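Local atomic coordinates of Ras GTPase-activating-like protein IQGAP2 (Homo sapiens, PDB entry 5CJP), a protein that probably binds Rho-family GTPases such as Cdc42 and Rac1 through a GAP-related domain and, like other IQGAPs, is thought not to speed their GTP hydrolysis. Residues 302-305 against 306-310; 183-186 against 187-191. All blocks are in the same frame, centred on the assembly; numbering follows the deposited sequence.

In the fold
Both interactions lie within single helices, each between successive turns: interaction 2 comes first in the chain, on helix 167-193, within the Ras-type GTPase-activator domain, and interaction 1 follows on helix 294-311. Their centres are about 14 Å apart and on the same side of the chain's centre, and the two helices pack directly. Tyr307 CE1 lies 3.6 Å from Ile191 O, and Phe304 CZ is 4.1 Å from Leu188 CD1. No other chain touches either contact. Side chains of both also meet helices 222-243 and 261-278, which places the two contacts around one shared helical core.

Interaction 1 (302-305 against 306-310); sequences QEFR and KYFKE
Phe304 and Phe308, one helical turn apart, lay their rings nearly parallel, the planes 11° apart. The offset is large, and little of one ring lies over the other: their centroids are 5.3 Å apart, and the closest approach is Phe304 CD2 to Phe308 CZ at 3.7 Å. This is a lateral apolar contact, not a full stack. The same two residues meet through the backbone, where Phe308 N donates to Phe304 O at 2.8 Å with an N-H...O angle of 175°. Because chi1 of Phe308 is -61°, CG stays beside the backbone N, and the ring swings over that acceptor; Phe304 O lies 3.2 Å above the Phe308 ring plane, offset toward the rim. The Tyr307 ring leaves in another direction, with Phe308 CE2 at its edge and in its plane, and reaches Met238, Ile191 and Ile192. Tyr234 of helix 222-243 meets Phe304, while Leu274, Ala277 and Ala278 of helix 261-278 also cover it. On the polar flank Arg305 turns from the rings to form a salt bridge through NH1 with Asp223. The helix is thus amphipathic: dispersion and burial pack three rings on helices 167-193, 222-243 and 261-278, and the Arg305-Asp223 salt bridge adds a polar tie to helix 222-243.

Interaction 2 (183-186 against 187-191); sequences VTDK and VLNSI
Asn189 folds its side chain back over the carbonyl of Asp185, one turn earlier in the helix. From CB, 3.4 Å from Asp185 O, the chain proceeds to CG, 3.3 Å from the same oxygen; chi1 of -74° keeps CG beside the backbone N and directs the amide back along the helix. At the tip, OD1 lies 3.3 Å from Asp185 O and 3.7 Å from Asp185 OD1, neither a hydrogen bond, while ND2 stays 4.0 Å from Asp185 O. The carboxylate and amide planes are turned 61° apart. What holds Asp185 O is the backbone: Asn189 N donates to it at 2.9 Å. Asp185 OD2 has a weak hydrogen bond to Tyr296 OH. One residue on, Lys186 O takes two donors from opposite faces of its carbonyl plane, Ser190 N at 3.3 Å and Ser190 OG at 3.0 Å. On the buried flank, Val187 packs on Val117 and Ile121 of helix 111-123 and on Val270 and Leu274 of helix 261-278. As modelled, in an amide orientation uncertain at this resolution, OD1 meets acceptors of Asp185, so cohesion there comes from the main-chain bond, whereas Ser190 spends its hydroxyl inside its own helix, a common way for serine to satisfy itself there.

Interaction 1 (302-305 against 306-310)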
# COMPACT_ATOMS: atom_id res chain seq x y z
N GLN E 302 -45.88 -0.79 -14.20
CA GLN E 302 -46.62 0.10 -13.33
C GLN E 302 -45.93 0.26 -11.98
O GLN E 302 -45.99 1.33 -11.36
CB GLN E 302 -48.06 -0.40 -13.13
CG GLN E 302 -48.96 -0.24 -14.36
CD GLN E 302 -48.94 1.17 -14.89
OE1 GLN E 302 -48.95 2.13 -14.13
NE2 GLN E 302 -48.91 1.31 -16.21
N GLU E 303 -45.28 -0.79 -11.51
CA GLU E 303 -44.57 -0.71 -10.23
C GLU E 303 -43.31 0.13 -10.43
O GLU E 303 -43.01 1.01 -9.64
CB GLU E 303 -44.19 -2.10 -9.72
CG GLU E 303 -45.37 -2.95 -9.31
CD GLU E 303 -44.94 -4.25 -8.66
OE1 GLU E 303 -44.26 -4.21 -7.61
OE2 GLU E 303 -45.29 -5.33 -9.20
N PHE E 304 -42.58 -0.15 -11.51
CA PHE E 304 -41.37 0.58 -11.83
C PHE E 304 -41.67 2.06 -12.02
O PHE E 304 -40.98 2.92 -11.47
CB PHE E 304 -40.76 0.03 -13.11
CG PHE E 304 -39.71 -0.99 -12.89
CD1 PHE E 304 -39.55 -2.06 -13.77
CD2 PHE E 304 -38.82 -0.87 -11.83
CE1 PHE E 304 -38.52 -2.99 -13.60
CE2 PHE E 304 -37.79 -1.80 -11.65
CZ PHE E 304 -37.64 -2.86 -12.54
N ARG E 305 -42.71 2.34 -12.79
CA ARG E 305 -43.13 3.71 -13.07
C ARG E 305 -43.37 4.47 -11.77
O ARG E 305 -42.98 5.62 -11.63
CB ARG E 305 -44.40 3.71 -13.91
CG ARG E 305 -44.85 5.08 -14.34
CD ARG E 305 -46.19 5.47 -13.70
NE ARG E 305 -46.56 6.85 -14.02
CZ ARG E 305 -46.68 7.34 -15.25
NH1 ARG E 305 -46.47 6.56 -16.30
NH2 ARG E 305 -46.98 8.62 -15.42
N LYS E 306 -44.02 3.81 -10.82
CA LYS E 306 -44.31 4.43 -9.52
C LYS E 306 -43.02 4.69 -8.74
O LYS E 306 -42.88 5.71 -8.06
CB LYS E 306 -45.24 3.52 -8.71
CG LYS E 306 -45.59 4.07 -7.35
CD LYS E 306 -46.46 3.12 -6.57
CE LYS E 306 -46.79 3.67 -5.20
NZ LYS E 306 -47.66 2.73 -4.44
N TYR E 307 -42.09 3.75 -8.84
CA TYR E 307 -40.79 3.78 -8.19
C TYR E 307 -39.94 4.94 -8.70
O TYR E 307 -39.46 5.77 -7.92
CB TYR E 307 -40.09 2.45 -8.48
CG TYR E 307 -38.69 2.30 -7.98
CD1 TYR E 307 -38.43 2.09 -6.63
CD2 TYR E 307 -37.62 2.31 -8.87
CE1 TYR E 307 -37.13 1.87 -6.18
CE2 TYR E 307 -36.31 2.09 -8.43
CZ TYR E 307 -36.08 1.87 -7.09
OH TYR E 307 -34.80 1.62 -6.66
N PHE E 308 -39.76 4.99 -10.02
CA PHE E 308 -38.98 6.04 -10.67
C PHE E 308 -39.49 7.43 -10.33
O PHE E 308 -38.71 8.33 -10.03
CB PHE E 308 -39.01 5.85 -12.20
CG PHE E 308 -38.42 4.54 -12.66
CD1 PHE E 308 -38.81 3.98 -13.88
CD2 PHE E 308 -37.50 3.86 -11.87
CE1 PHE E 308 -38.29 2.76 -14.31
CE2 PHE E 308 -36.97 2.64 -12.29
CZ PHE E 308 -37.37 2.08 -13.51
N LYS E 309 -40.80 7.61 -10.37
CA LYS E 309 -41.36 8.91 -10.05
C LYS E 309 -41.02 9.30 -8.63
O LYS E 309 -40.62 10.43 -8.37
CB LYS E 309 -42.88 8.92 -10.25
CG LYS E 309 -43.50 10.27 -9.94
CD LYS E 309 -44.98 10.34 -10.27
CE LYS E 309 -45.52 11.74 -10.01
NZ LYS E 309 -46.95 11.87 -10.37
N GLU E 310 -41.16 8.37 -7.70
CA GLU E 310 -40.85 8.67 -6.31
C GLU E 310 -39.35 8.92 -6.10
O GLU E 310 -38.96 9.68 -5.22
CB GLU E 310 -41.31 7.53 -5.40
CG GLU E 310 -42.47 7.91 -4.49
CD GLU E 310 -42.10 8.95 -3.45
OE1 GLU E 310 -41.28 8.65 -2.55
OE2 GLU E 310 -42.63 10.08 -3.52

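Interaction 2 (183-186 against 187-191)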
# COMPACT_ATOMS: atom_id res chain seq x y z
N VAL E 183 -38.28 -16.02 -10.08
CA VAL E 183 -37.04 -15.40 -9.61
C VAL E 183 -37.07 -13.90 -9.85
O VAL E 183 -36.59 -13.13 -9.04
CB VAL E 183 -35.80 -15.97 -10.31
CG1 VAL E 183 -35.09 -16.92 -9.39
CG2 VAL E 183 -36.20 -16.70 -11.57
N THR E 184 -37.66 -13.50 -10.96
CA THR E 184 -37.75 -12.09 -11.30
C THR E 184 -38.53 -11.33 -10.25
O THR E 184 -38.13 -10.24 -9.84
CB THR E 184 -38.44 -11.88 -12.65
OG1 THR E 184 -37.67 -12.53 -13.67
CG2 THR E 184 -38.55 -10.41 -12.98
N ASP E 185 -39.67 -11.89 -9.83
CA ASP E 185 -40.51 -11.22 -8.84
C ASP E 185 -39.74 -11.03 -7.54
O ASP E 185 -39.90 -10.02 -6.86
CB ASP E 185 -41.80 -12.01 -8.59
CG ASP E 185 -42.95 -11.12 -8.11
OD1 ASP E 185 -43.75 -11.57 -7.27
OD2 ASP E 185 -43.07 -9.96 -8.59
N LYS E 186 -38.89 -12.00 -7.20
CA LYS E 186 -38.08 -11.88 -6.00
C LYS E 186 -37.14 -10.68 -6.15
O LYS E 186 -37.07 -9.83 -5.27
CB LYS E 186 -37.27 -13.15 -5.76
CG LYS E 186 -38.12 -14.33 -5.28
CD LYS E 186 -37.29 -15.47 -4.74
CE LYS E 186 -38.20 -16.52 -4.10
NZ LYS E 186 -37.47 -17.68 -3.51
N VAL E 187 -36.45 -10.58 -7.28
CA VAL E 187 -35.56 -9.45 -7.52
C VAL E 187 -36.32 -8.14 -7.48
O VAL E 187 -35.94 -7.21 -6.77
CB VAL E 187 -34.88 -9.55 -8.90
CG1 VAL E 187 -34.14 -8.27 -9.19
CG2 VAL E 187 -33.93 -10.74 -8.94
N LEU E 188 -37.39 -8.07 -8.25
CA LEU E 188 -38.22 -6.89 -8.33
C LEU E 188 -38.69 -6.39 -6.98
O LEU E 188 -38.63 -5.19 -6.71
CB LEU E 188 -39.44 -7.18 -9.21
CG LEU E 188 -40.50 -6.09 -9.21
CD1 LEU E 188 -39.89 -4.82 -9.79
CD2 LEU E 188 -41.72 -6.54 -10.00
N ASN E 189 -39.17 -7.28 -6.13
CA ASN E 189 -39.65 -6.85 -4.83
C ASN E 189 -38.54 -6.27 -3.94
O ASN E 189 -38.79 -5.32 -3.19
CB ASN E 189 -40.38 -8.00 -4.12
CG ASN E 189 -41.77 -8.29 -4.73
OD1 ASN E 189 -42.27 -9.40 -4.64
ND2 ASN E 189 -42.38 -7.27 -5.34
N SER E 190 -37.33 -6.82 -4.03
CA SER E 190 -36.22 -6.31 -3.25
C SER E 190 -35.99 -4.86 -3.65
O SER E 190 -35.88 -3.96 -2.80
CB SER E 190 -34.94 -7.09 -3.54
OG SER E 190 -35.16 -8.48 -3.40
N ILE E 191 -35.92 -4.64 -4.96
CA ILE E 191 -35.71 -3.30 -5.50
C ILE E 191 -36.85 -2.33 -5.15
O ILE E 191 -36.62 -1.31 -4.52
CB ILE E 191 -35.56 -3.34 -7.05
CG1 ILE E 191 -34.39 -4.24 -7.46
CG2 ILE E 191 -35.33 -1.93 -7.58
CD1 ILE E 191 -34.32 -4.58 -8.94